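BSU-2 beta-lactamase (Bacillus subtilis, PDB 6W5E) is a class D serine beta-lactamase that probably hydrolyses the amide bond of the beta-lactam ring, and so may contribute to beta-lactam resistance. Local coordinates at residues A83-E95 with L187-M200. Numbering follows the deposited sequence.
Sequences ALIGLQVKAVRDE and LPFDKPVMKIVKRM. With EDO (1,2-ethanediol), chain F.
Leu87 is a knob in the knobs-into-holes sense: its side chain fills the hollow between Val193, Ile196, Val197 and Met200, and so seats helix 81-88 against helix 191-200 in the penicillin-binding-protein transpeptidase fold that class D beta-lactamases share, a compact illustration of how a leucine knob seats one helix on another. The short segments of the two helices run roughly antiparallel, at 139°, with axes 9.5 Å apart. Within the hollow, Leu87 CD1 presses into the notch between Ile196 CG2 and Val197 CG2, at 3.8 Å from each, while its CB rests on Val193 CG1.

One turn earlier, Leu84 divides its atoms between helix 191-200 and the Phe189 ring. Its CD2 reaches Val197 CG2 at 3.6 Å, whereas its CB lies over one face of the Phe189 ring, 3.8 Å from the centroid, in a CH-pi contact. Gln88 CB meets the same ring at its edge, in plane, and the Trp144 ring of helix 138-147 meets it with its plane nearly parallel. Ala83 CB, a low bump, abuts Met200 CE and Val197 CG2.

Polar pairs flank this apolar core. With CG anti to the backbone N (chi1 -174°) and the chain bent at chi2, Gln88 delivers its amide to the start of helix 191-200. Gln88 OE1 accepts from Asp190 N at 2.8 Å, and Gln88 NE2 returns a nearly straight bond to Asp190 OD1, arriving from above the carboxylate plane; this pairing fixes the rotation of the amide. Beyond the Schellman motif that ends helix 81-88 at Lys90, the chain loops back to bring Glu95 CB within 3.6 Å of Met200 SD. The Glu95 carboxylate then forms a salt bridge with Arg199, from NH2 to OE2 at 3.0 Å, and a water bridges the same pair, donating to Glu95 OE2 and accepting from Arg199 NE at 2.9 Å.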
# COMPACT_ATOMS: atom_id res chain seq x y z
N ALA A 83 -8.83 -0.45 -5.40
CA ALA A 83 -8.63 -0.61 -6.84
C ALA A 83 -8.89 -2.04 -7.28
O ALA A 83 -9.54 -2.27 -8.31
CB ALA A 83 -7.21 -0.18 -7.22
N LEU A 84 -8.38 -3.03 -6.53
CA LEU A 84 -8.63 -4.43 -6.88
C LEU A 84 -10.12 -4.74 -6.91
O LEU A 84 -10.63 -5.29 -7.89
CB LEU A 84 -7.90 -5.35 -5.90
CG LEU A 84 -6.38 -5.41 -6.02
CD1 LEU A 84 -5.78 -5.97 -4.74
CD2 LEU A 84 -5.96 -6.23 -7.24
N ILE A 85 -10.83 -4.39 -5.84
CA ILE A 85 -12.27 -4.66 -5.79
C ILE A 85 -12.98 -3.90 -6.89
O ILE A 85 -13.84 -4.45 -7.60
CB ILE A 85 -12.85 -4.29 -4.41
CG1 ILE A 85 -12.23 -5.15 -3.31
CG2 ILE A 85 -14.37 -4.43 -4.42
CD1 ILE A 85 -12.51 -4.59 -1.92
N GLY A 86 -12.64 -2.62 -7.06
CA GLY A 86 -13.35 -1.78 -8.01
C GLY A 86 -13.22 -2.28 -9.43
O GLY A 86 -14.20 -2.29 -10.18
N LEU A 87 -12.02 -2.71 -9.82
CA LEU A 87 -11.84 -3.28 -11.15
C LEU A 87 -12.56 -4.62 -11.26
O LEU A 87 -13.22 -4.89 -12.27
CB LEU A 87 -10.35 -3.46 -11.43
CG LEU A 87 -9.58 -2.16 -11.66
CD1 LEU A 87 -8.07 -2.39 -11.53
CD2 LEU A 87 -9.93 -1.56 -13.02
N GLN A 88 -12.46 -5.46 -10.22
CA GLN A 88 -13.06 -6.79 -10.29
C GLN A 88 -14.57 -6.72 -10.46
O GLN A 88 -15.14 -7.49 -11.25
CB GLN A 88 -12.70 -7.59 -9.04
CG GLN A 88 -13.15 -9.05 -9.08
CD GLN A 88 -12.43 -9.86 -10.14
OE1 GLN A 88 -11.27 -9.59 -10.47
NE2 GLN A 88 -13.10 -10.87 -10.67
N VAL A 89 -15.23 -5.81 -9.74
CA VAL A 89 -16.69 -5.67 -9.82
C VAL A 89 -17.13 -4.72 -10.92
O VAL A 89 -18.33 -4.44 -11.04
CB VAL A 89 -17.34 -5.29 -8.48
CG1 VAL A 89 -16.89 -6.21 -7.35
CG2 VAL A 89 -17.09 -3.80 -8.13
N LYS A 90 -16.19 -4.20 -11.71
CA LYS A 90 -16.48 -3.31 -12.83
C LYS A 90 -17.08 -1.97 -12.40
O LYS A 90 -17.80 -1.33 -13.17
CB LYS A 90 -17.31 -4.00 -13.92
CG LYS A 90 -16.70 -5.32 -14.38
CD LYS A 90 -17.43 -5.90 -15.57
N ALA A 91 -16.79 -1.52 -11.18
CA ALA A 91 -17.13 -0.16 -10.79
C ALA A 91 -16.24 0.87 -11.47
O ALA A 91 -16.61 2.04 -11.57
CB ALA A 91 -17.08 0.01 -9.27
N VAL A 92 -15.05 0.45 -11.91
CA VAL A 92 -14.17 1.24 -12.76
C VAL A 92 -13.69 0.33 -13.89
O VAL A 92 -13.58 -0.89 -13.72
CB VAL A 92 -12.97 1.85 -12.00
CG1 VAL A 92 -13.40 3.07 -11.20
CG2 VAL A 92 -12.31 0.82 -11.09
N ARG A 93 -13.37 0.94 -15.03
CA ARG A 93 -13.07 0.18 -16.24
C ARG A 93 -11.63 -0.30 -16.29
O ARG A 93 -11.36 -1.44 -16.67
CB ARG A 93 -13.40 1.05 -17.46
CG ARG A 93 -13.32 0.35 -18.82
CD ARG A 93 -13.14 1.37 -19.94
NE ARG A 93 -12.01 2.26 -19.64
CZ ARG A 93 -12.11 3.57 -19.44
NH1 ARG A 93 -13.28 4.18 -19.53
NH2 ARG A 93 -11.02 4.26 -19.16
N ASP A 94 -10.68 0.56 -15.93
CA ASP A 94 -9.25 0.28 -16.03
C ASP A 94 -8.52 1.42 -15.33
O ASP A 94 -9.14 2.27 -14.68
CB ASP A 94 -8.79 0.06 -17.48
CG ASP A 94 -9.09 1.24 -18.40
OD1 ASP A 94 -9.12 2.40 -17.93
OD2 ASP A 94 -9.28 1.01 -19.61
N GLU A 95 -7.19 1.45 -15.46
CA GLU A 95 -6.37 2.44 -14.78
C GLU A 95 -6.61 3.86 -15.31
O GLU A 95 -6.17 4.82 -14.67
CB GLU A 95 -4.88 2.07 -14.88
CG GLU A 95 -4.29 2.12 -16.30
CD GLU A 95 -4.36 0.79 -17.04
OE1 GLU A 95 -5.46 0.19 -17.10
OE2 GLU A 95 -3.32 0.34 -17.59
N LEU A 187 -4.70 -14.18 -5.12
CA LEU A 187 -5.91 -13.56 -4.62
C LEU A 187 -7.03 -13.84 -5.60
O LEU A 187 -6.77 -14.14 -6.78
CB LEU A 187 -5.71 -12.04 -4.47
CG LEU A 187 -4.81 -11.56 -3.33
CD1 LEU A 187 -4.56 -10.07 -3.50
CD2 LEU A 187 -5.44 -11.86 -1.98
N PRO A 188 -8.28 -13.79 -5.16
CA PRO A 188 -9.42 -14.10 -6.03
C PRO A 188 -9.82 -12.93 -6.93
O PRO A 188 -10.96 -12.46 -6.91
CB PRO A 188 -10.52 -14.45 -5.01
CG PRO A 188 -10.17 -13.66 -3.82
CD PRO A 188 -8.68 -13.66 -3.75
N PHE A 189 -8.87 -12.44 -7.71
CA PHE A 189 -9.11 -11.43 -8.72
C PHE A 189 -8.67 -11.98 -10.07
O PHE A 189 -7.78 -12.83 -10.14
CB PHE A 189 -8.34 -10.14 -8.41
CG PHE A 189 -8.75 -9.50 -7.13
CD1 PHE A 189 -9.98 -8.87 -7.03
CD2 PHE A 189 -7.93 -9.55 -6.01
CE1 PHE A 189 -10.39 -8.29 -5.85
CE2 PHE A 189 -8.34 -8.98 -4.82
CZ PHE A 189 -9.56 -8.34 -4.74
N ASP A 190 -9.29 -11.49 -11.14
CA ASP A 190 -8.81 -11.84 -12.47
C ASP A 190 -7.35 -11.45 -12.62
O ASP A 190 -6.90 -10.45 -12.07
CB ASP A 190 -9.63 -11.14 -13.55
CG ASP A 190 -11.11 -11.48 -13.49
OD1 ASP A 190 -11.48 -12.46 -12.81
OD2 ASP A 190 -11.91 -10.77 -14.13
N LYS A 191 -6.60 -12.27 -13.35
CA LYS A 191 -5.20 -11.95 -13.60
C LYS A 191 -5.00 -10.55 -14.15
O LYS A 191 -4.15 -9.82 -13.61
CB LYS A 191 -4.54 -13.05 -14.44
CG LYS A 191 -4.18 -14.29 -13.64
CD LYS A 191 -2.67 -14.40 -13.47
CE LYS A 191 -2.29 -15.30 -12.30
NZ LYS A 191 -0.82 -15.31 -12.09
N PRO A 192 -5.72 -10.09 -15.18
CA PRO A 192 -5.49 -8.72 -15.66
C PRO A 192 -5.76 -7.66 -14.61
O PRO A 192 -5.11 -6.61 -14.62
CB PRO A 192 -6.43 -8.59 -16.86
CG PRO A 192 -6.71 -9.98 -17.29
CD PRO A 192 -6.63 -10.84 -16.07
N VAL A 193 -6.70 -7.91 -13.69
CA VAL A 193 -6.97 -6.96 -12.62
C VAL A 193 -5.74 -6.78 -11.74
O VAL A 193 -5.34 -5.65 -11.42
CB VAL A 193 -8.20 -7.40 -11.80
CG1 VAL A 193 -8.30 -6.60 -10.49
CG2 VAL A 193 -9.46 -7.27 -12.64
N MET A 194 -5.11 -7.89 -11.35
CA MET A 194 -3.91 -7.79 -10.52
C MET A 194 -2.76 -7.16 -11.29
O MET A 194 -2.00 -6.37 -10.72
CB MET A 194 -3.55 -9.16 -9.96
CG MET A 194 -4.56 -9.61 -8.94
SD MET A 194 -4.18 -11.17 -8.12
CE MET A 194 -4.59 -12.33 -9.42
N LYS A 195 -2.61 -7.48 -12.58
CA LYS A 195 -1.58 -6.84 -13.39
C LYS A 195 -1.78 -5.33 -13.46
O LYS A 195 -0.82 -4.56 -13.36
CB LYS A 195 -1.57 -7.43 -14.81
CG LYS A 195 -1.20 -8.90 -14.88
CD LYS A 195 0.19 -9.16 -14.31
CE LYS A 195 0.65 -10.58 -14.62
NZ LYS A 195 1.84 -10.97 -13.81
N ILE A 196 -3.02 -4.87 -13.67
CA ILE A 196 -3.30 -3.44 -13.72
C ILE A 196 -2.95 -2.77 -12.39
O ILE A 196 -2.31 -1.71 -12.36
CB ILE A 196 -4.77 -3.19 -14.12
CG1 ILE A 196 -5.00 -3.60 -15.57
CG2 ILE A 196 -5.16 -1.73 -13.91
CD1 ILE A 196 -6.46 -3.82 -15.92
N VAL A 197 -3.36 -3.37 -11.27
CA VAL A 197 -3.09 -2.73 -9.98
C VAL A 197 -1.59 -2.67 -9.71
O VAL A 197 -1.07 -1.65 -9.24
CB VAL A 197 -3.88 -3.40 -8.84
CG1 VAL A 197 -3.42 -2.87 -7.48
CG2 VAL A 197 -5.36 -3.16 -9.04
N LYS A 198 -0.87 -3.76 -10.02
CA LYS A 198 0.59 -3.72 -9.90
C LYS A 198 1.18 -2.59 -10.73
O LYS A 198 2.03 -1.83 -10.25
CB LYS A 198 1.20 -5.06 -10.32
CG LYS A 198 1.05 -6.16 -9.29
CD LYS A 198 1.71 -7.45 -9.79
CE LYS A 198 1.74 -8.53 -8.72
NZ LYS A 198 2.44 -9.75 -9.21
N ARG A 199 0.73 -2.44 -11.98
CA ARG A 199 1.26 -1.37 -12.82
C ARG A 199 0.98 -0.00 -12.20
O ARG A 199 1.85 0.88 -12.21
CB ARG A 199 0.68 -1.45 -14.23
CG ARG A 199 1.28 -2.58 -15.06
CD ARG A 199 1.20 -2.31 -16.55
NE ARG A 199 -0.16 -1.98 -16.97
CZ ARG A 199 -1.06 -2.87 -17.39
NH1 ARG A 199 -0.74 -4.16 -17.44
NH2 ARG A 199 -2.27 -2.47 -17.74
N MET A 200 -0.21 0.18 -11.62
CA MET A 200 -0.53 1.45 -10.99
C MET A 200 0.34 1.74 -9.78
O MET A 200 0.48 2.90 -9.40
CB MET A 200 -2.00 1.51 -10.57
CG MET A 200 -2.98 1.46 -11.74
SD MET A 200 -4.69 1.78 -11.28
CE MET A 200 -5.11 0.35 -10.33
C1 EDO F . 5.61 -9.83 -8.21
O1 EDO F . 5.20 -8.90 -9.23
C2 EDO F . 6.11 -9.06 -7.00
O2 EDO F . 7.16 -8.17 -7.39
O HOH W 1 -0.68 0.86 -17.16